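Local coordinates for protein pectate lyase (Pectobacterium carotovorum, PDB 4U49) that probably cleaves both polygalacturonate and highly methylated pectins at internal bonds by calcium-dependent elimination, at residues A34-W39 with T74-T79; V47-Y52 with E67-D72. All coordinates share one frame; numbering follows the deposited sequence.

Contact 1. Residues A34-W39 with T74-T79; sequences ATYLSW and TFTDLT
T35 and D77, and then L37 and F75, form two hydrogen-bonded antiparallel pairs that tie residues 34-39 to 74-79. In the first pair, D77 N donates to T35 O at 2.9 Å and T35 N to D77 O at 3.2 Å. The second has the shorter bond, L37 N to F75 O at 2.7 Å, and its N-H...O angle of 175° is nearly straight; F75 N returns to L37 O. An angle of 165° between the strand directions confirms that they run antiparallel.

Side-chain packing differs on the two faces. Y36 and T76, a non-hydrogen-bonded pair, lie side by side, and T76 OG1 sits at the edge of the Y36 ring, 3.4 Å from CD1. On this face Y36 OH bonds to N277 and T247, S38 OG to N189 and T74 OG1 to N243 and T245, so the pairs dock onto the parallel beta-helix. On the other face L37 and F75 meet through CB atoms 4.2 Å apart. W39 CG sits between the backbone N and the carbonyl carbon (chi1 60°), which brings the six-membered ring against the T74 backbone, CZ3 lying 3.4 Å from T74 C and T74 N over one ring face.

Where the strand ends, D77 OD2 accepts from T79 N at 3.0 Å, an Asx turn, and pairs with R53, while OD1 bonds to Y88 OH. Such a ladder is typical of the three-stranded sheet of a fibronectin type III-like sandwich.

Contact 2. Residues V47-Y52 with E67-D72; sequences VRQDVY and ELNSSD
The beta hairpin of strands 46-54 and 62-68 leads into an Asx motif, and this contact holds both. Q49 and L68 are its hydrogen-bonded antiparallel pair: L68 N reaches Q49 O at 2.7 Å, whereas the return bond from Q49 N to L68 O is weak at 3.3 Å.

Beyond L68 the side chain of Q49 takes over from the backbone. Its extended chain carries NE2 between two carbonyls, donating to D72 O at 2.7 Å, on a lone pair, and to N69 O at 3.0 Å. Both acceptors lie within 11° of the amide plane, so the two hydrogen bonds hold the amide's rotation; OE1 is taken by W39 NE1. The turn is also closed from within, since N69 OD1 accepts from D72 N at 2.8 Å and from S71 N. On the Q49 face, V51 CG2 packs against L68 CD1 at 3.7 Å.

A charge network lies on the other face. R48 grips D50 side-on, NE to OD1 and NH2 to OD2, the latter at 3.0 Å. The R48 chain bends at chi3 (85°), and E67 OE2 stays well out of the guanidinium plane, 3.6 Å from R48 NE, a long pairing of charges alone. K64 salt-bridges both carboxylates, which probably eases their mutual repulsion. V47 and R48 both face V93 in a classic bulge, within a four-stranded sheet like that of fibronectin type III domains.

Contact 1 and contact 2 belong to the two facing sheets of the N-terminal beta-sandwich, their centres about 13 Å apart. Along the chain the order is 34-39, 47-52, 67-72, 74-79, so contact 2 falls wholly between the halves of contact 1. Contact 1 joins strands of the 24-31, 34-41, 74-77 sheet; contact 2 joins 46-54 and 62-68 of the four-stranded sheet, and between these segments the chain changes sheet twice, after 34-41 and after 62-68. Interior side chains bridge them: W39 CH2 is 3.6 Å from L68 CD1, and L37 packs on V51. Contact 1 thus has one face on the beta-helix, its Y36 side chain about 11 Å from that of calcium-binding N216, and one on contact 2.

Contact 1. Residues A34-W39 with T74-T79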
loop_
_atom_site.group_PDB
_atom_site.type_symbol
_atom_site.label_atom_id
_atom_site.label_comp_id
_atom_site.label_asym_id
_atom_site.label_seq_id
_atom_site.Cartn_x
_atom_site.Cartn_y
_atom_site.Cartn_z
ATOM N N ALA A 34 4.392 6.905 15.976
ATOM C CA ALA A 34 3.524 5.737 16.032
ATOM C C ALA A 34 4.339 4.486 15.750
ATOM O O ALA A 34 5.457 4.573 15.244
ATOM C CB ALA A 34 2.386 5.867 15.033
ATOM N N THR A 35 3.786 3.324 16.081
ATOM C CA THR A 35 4.408 2.066 15.686
ATOM C C THR A 35 3.447 1.278 14.801
ATOM O O THR A 35 2.351 0.909 15.227
ATOM C CB THR A 35 4.826 1.219 16.904
ATOM O OG1 THR A 35 5.860 1.902 17.627
ATOM C CG2 THR A 35 5.353 -0.138 16.452
ATOM N N TYR A 36 3.860 1.047 13.560
ATOM C CA TYR A 36 3.029 0.347 12.592
ATOM C C TYR A 36 3.418 -1.114 12.501
ATOM O O TYR A 36 4.590 -1.443 12.327
ATOM C CB TYR A 36 3.133 1.004 11.216
ATOM C CG TYR A 36 2.729 2.456 11.226
ATOM C CD1 TYR A 36 1.392 2.821 11.168
ATOM C CD2 TYR A 36 3.684 3.462 11.312
ATOM C CE1 TYR A 36 1.012 4.145 11.186
ATOM C CE2 TYR A 36 3.314 4.793 11.331
ATOM C CZ TYR A 36 1.976 5.129 11.268
ATOM O OH TYR A 36 1.592 6.450 11.285
ATOM N N LEU A 37 2.426 -1.984 12.631
ATOM C CA LEU A 37 2.627 -3.415 12.454
ATOM C C LEU A 37 2.128 -3.813 11.075
ATOM O O LEU A 37 1.108 -3.316 10.616
ATOM C CB LEU A 37 1.894 -4.215 13.535
ATOM C CG LEU A 37 2.553 -4.391 14.905
ATOM C CD1 LEU A 37 2.841 -3.061 15.584
ATOM C CD2 LEU A 37 1.669 -5.265 15.788
ATOM N N SER A 38 2.854 -4.702 10.412
ATOM C CA SER A 38 2.421 -5.221 9.125
ATOM C C SER A 38 2.845 -6.675 9.023
ATOM O O SER A 38 3.947 -7.033 9.437
ATOM C CB SER A 38 3.010 -4.395 7.977
ATOM O OG SER A 38 2.563 -4.870 6.721
ATOM N N TRP A 39 1.980 -7.521 8.480
ATOM C CA TRP A 39 2.311 -8.937 8.420
ATOM C C TRP A 39 1.724 -9.650 7.216
ATOM O O TRP A 39 0.779 -9.176 6.591
ATOM C CB TRP A 39 1.861 -9.643 9.709
ATOM C CG TRP A 39 0.382 -9.584 10.000
ATOM C CD1 TRP A 39 -0.561 -10.518 9.665
ATOM C CD2 TRP A 39 -0.317 -8.554 10.719
ATOM N NE1 TRP A 39 -1.801 -10.126 10.118
ATOM C CE2 TRP A 39 -1.677 -8.927 10.759
ATOM C CE3 TRP A 39 0.077 -7.350 11.312
ATOM C CZ2 TRP A 39 -2.644 -8.133 11.382
ATOM C CZ3 TRP A 39 -0.888 -6.568 11.931
ATOM C CH2 TRP A 39 -2.230 -6.966 11.963
ATOM N N THR A 74 -2.379 -5.117 8.777
ATOM C CA THR A 74 -1.633 -4.077 9.475
ATOM C C THR A 74 -2.328 -3.671 10.768
ATOM O O THR A 74 -3.507 -3.958 10.966
ATOM C CB THR A 74 -1.463 -2.801 8.629
ATOM O OG1 THR A 74 -2.726 -2.134 8.521
ATOM C CG2 THR A 74 -0.928 -3.119 7.246
ATOM N N PHE A 75 -1.589 -2.991 11.637
ATOM C CA PHE A 75 -2.157 -2.391 12.837
ATOM C C PHE A 75 -1.336 -1.179 13.243
ATOM O O PHE A 75 -0.108 -1.200 13.164
ATOM C CB PHE A 75 -2.214 -3.398 13.989
ATOM C CG PHE A 75 -2.705 -2.808 15.283
ATOM C CD1 PHE A 75 -4.060 -2.606 15.492
ATOM C CD2 PHE A 75 -1.815 -2.450 16.285
ATOM C CE1 PHE A 75 -4.518 -2.059 16.677
ATOM C CE2 PHE A 75 -2.269 -1.900 17.470
ATOM C CZ PHE A 75 -3.622 -1.706 17.666
ATOM N N THR A 76 -2.016 -0.125 13.684
ATOM C CA THR A 76 -1.338 1.083 14.141
ATOM C C THR A 76 -1.421 1.209 15.658
ATOM O O THR A 76 -2.509 1.332 16.217
ATOM C CB THR A 76 -1.934 2.351 13.502
ATOM O OG1 THR A 76 -1.789 2.292 12.078
ATOM C CG2 THR A 76 -1.224 3.592 14.025
ATOM N N ASP A 77 -0.270 1.181 16.320
ATOM C CA ASP A 77 -0.215 1.313 17.771
ATOM C C ASP A 77 0.102 2.751 18.164
ATOM O O ASP A 77 1.202 3.244 17.916
ATOM C CB ASP A 77 0.823 0.351 18.363
ATOM C CG ASP A 77 0.861 0.388 19.884
ATOM O OD1 ASP A 77 1.763 -0.244 20.472
ATOM O OD2 ASP A 77 -0.005 1.046 20.497
ATOM N N LEU A 78 -0.870 3.415 18.782
ATOM C CA LEU A 78 -0.709 4.803 19.203
ATOM C C LEU A 78 -0.572 4.940 20.719
ATOM O O LEU A 78 -0.457 6.048 21.237
ATOM C CB LEU A 78 -1.891 5.644 18.716
ATOM C CG LEU A 78 -2.079 5.754 17.202
ATOM C CD1 LEU A 78 -3.270 6.639 16.867
ATOM C CD2 LEU A 78 -0.820 6.287 16.544
ATOM N N THR A 79 -0.573 3.814 21.429
ATOM C CA THR A 79 -0.588 3.843 22.889
ATOM C C THR A 79 0.753 3.460 23.518
ATOM O O THR A 79 0.904 3.503 24.741
ATOM C CB THR A 79 -1.671 2.905 23.457
ATOM O OG1 THR A 79 -1.333 1.543 23.167
ATOM C CG2 THR A 79 -3.035 3.226 22.857
#

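Contact 2. Residues V47-Y52 with E67-D72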
loop_
_atom_site.group_PDB
_atom_site.type_symbol
_atom_site.label_atom_id
_atom_site.label_comp_id
_atom_site.label_asym_id
_atom_site.label_seq_id
_atom_site.Cartn_x
_atom_site.Cartn_y
_atom_site.Cartn_z
ATOM N N VAL A 47 -10.378 -16.410 10.976
ATOM C CA VAL A 47 -11.615 -15.780 11.425
ATOM C C VAL A 47 -11.357 -14.623 12.384
ATOM O O VAL A 47 -12.213 -13.758 12.561
ATOM C CB VAL A 47 -12.555 -16.802 12.105
ATOM C CG1 VAL A 47 -12.963 -17.882 11.118
ATOM C CG2 VAL A 47 -11.895 -17.415 13.332
ATOM N N ARG A 48 -10.177 -14.604 12.998
ATOM C CA ARG A 48 -9.822 -13.542 13.932
ATOM C C ARG A 48 -8.307 -13.391 14.042
ATOM O O ARG A 48 -7.563 -14.340 13.801
ATOM C CB ARG A 48 -10.420 -13.819 15.314
ATOM C CG ARG A 48 -10.473 -12.604 16.223
ATOM C CD ARG A 48 -11.012 -12.955 17.601
ATOM N NE ARG A 48 -9.972 -13.449 18.500
ATOM C CZ ARG A 48 -9.975 -14.656 19.057
ATOM N NH1 ARG A 48 -10.969 -15.500 18.808
ATOM N NH2 ARG A 48 -8.989 -15.015 19.868
ATOM N N GLN A 49 -7.858 -12.192 14.398
ATOM C CA GLN A 49 -6.440 -11.938 14.628
ATOM C C GLN A 49 -6.240 -11.130 15.910
ATOM O O GLN A 49 -6.997 -10.199 16.188
ATOM C CB GLN A 49 -5.828 -11.207 13.436
ATOM C CG GLN A 49 -5.964 -11.954 12.125
ATOM C CD GLN A 49 -5.397 -11.181 10.957
ATOM O OE1 GLN A 49 -4.300 -11.470 10.483
ATOM N NE2 GLN A 49 -6.145 -10.191 10.483
ATOM N N ASP A 50 -5.223 -11.488 16.690
ATOM C CA ASP A 50 -4.958 -10.812 17.962
ATOM C C ASP A 50 -3.579 -10.162 17.966
ATOM O O ASP A 50 -2.609 -10.754 17.500
ATOM C CB ASP A 50 -5.059 -11.793 19.133
ATOM C CG ASP A 50 -6.481 -12.247 19.404
ATOM O OD1 ASP A 50 -7.427 -11.616 18.892
ATOM O OD2 ASP A 50 -6.653 -13.230 20.153
ATOM N N VAL A 51 -3.499 -8.950 18.504
ATOM C CA VAL A 51 -2.237 -8.220 18.579
ATOM C C VAL A 51 -1.699 -8.174 20.008
ATOM O O VAL A 51 -2.408 -7.774 20.934
ATOM C CB VAL A 51 -2.389 -6.778 18.060
ATOM C CG1 VAL A 51 -1.070 -6.027 18.175
ATOM C CG2 VAL A 51 -2.893 -6.782 16.622
ATOM N N TYR A 52 -0.440 -8.573 20.178
ATOM C CA TYR A 52 0.198 -8.586 21.492
ATOM C C TYR A 52 1.409 -7.664 21.546
ATOM O O TYR A 52 2.131 -7.506 20.563
ATOM C CB TYR A 52 0.617 -10.007 21.875
ATOM C CG TYR A 52 -0.545 -10.915 22.202
ATOM C CD1 TYR A 52 -0.914 -11.151 23.519
ATOM C CD2 TYR A 52 -1.275 -11.530 21.194
ATOM C CE1 TYR A 52 -1.980 -11.977 23.826
ATOM C CE2 TYR A 52 -2.341 -12.359 21.490
ATOM C CZ TYR A 52 -2.687 -12.578 22.807
ATOM O OH TYR A 52 -3.749 -13.401 23.108
ATOM N N GLU A 67 -7.940 -6.743 19.146
ATOM C CA GLU A 67 -8.594 -7.884 18.528
ATOM C C GLU A 67 -9.121 -7.428 17.174
ATOM O O GLU A 67 -9.888 -6.468 17.099
ATOM C CB GLU A 67 -9.718 -8.411 19.419
ATOM C CG GLU A 67 -10.323 -9.714 18.957
ATOM C CD GLU A 67 -11.317 -10.265 19.956
ATOM O OE1 GLU A 67 -12.533 -10.053 19.763
ATOM O OE2 GLU A 67 -10.881 -10.904 20.936
ATOM N N LEU A 68 -8.698 -8.103 16.108
ATOM C CA LEU A 68 -8.936 -7.614 14.751
ATOM C C LEU A 68 -9.812 -8.535 13.911
ATOM O O LEU A 68 -10.038 -9.695 14.262
ATOM C CB LEU A 68 -7.601 -7.401 14.025
ATOM C CG LEU A 68 -6.550 -6.520 14.703
ATOM C CD1 LEU A 68 -5.323 -6.370 13.805
ATOM C CD2 LEU A 68 -7.120 -5.155 15.061
ATOM N N ASN A 69 -10.292 -8.013 12.785
ATOM C CA ASN A 69 -11.021 -8.833 11.828
ATOM C C ASN A 69 -10.095 -9.857 11.177
ATOM O O ASN A 69 -8.926 -9.981 11.546
ATOM C CB ASN A 69 -11.703 -7.963 10.760
ATOM C CG ASN A 69 -10.719 -7.137 9.938
ATOM O OD1 ASN A 69 -9.558 -7.504 9.763
ATOM N ND2 ASN A 69 -11.194 -6.007 9.421
ATOM N N SER A 70 -10.617 -10.575 10.192
ATOM C CA SER A 70 -9.868 -11.657 9.569
ATOM C C SER A 70 -8.983 -11.175 8.420
ATOM O O SER A 70 -8.078 -11.886 7.991
ATOM C CB SER A 70 -10.831 -12.731 9.060
ATOM O OG SER A 70 -11.655 -12.227 8.021
ATOM N N SER A 71 -9.232 -9.968 7.928
ATOM C CA SER A 71 -8.623 -9.543 6.668
ATOM C C SER A 71 -7.515 -8.488 6.794
ATOM O O SER A 71 -6.692 -8.349 5.887
ATOM C CB SER A 71 -9.710 -9.023 5.727
ATOM O OG SER A 71 -10.407 -7.942 6.312
ATOM N N ASP A 72 -7.498 -7.742 7.895
ATOM C CA ASP A 72 -6.449 -6.743 8.116
ATOM C C ASP A 72 -5.073 -7.400 8.164
ATOM O O ASP A 72 -4.916 -8.482 8.726
ATOM C CB ASP A 72 -6.694 -5.967 9.417
ATOM C CG ASP A 72 -7.792 -4.920 9.287
ATOM O OD1 ASP A 72 -8.467 -4.867 8.234
ATOM O OD2 ASP A 72 -7.988 -4.153 10.257
#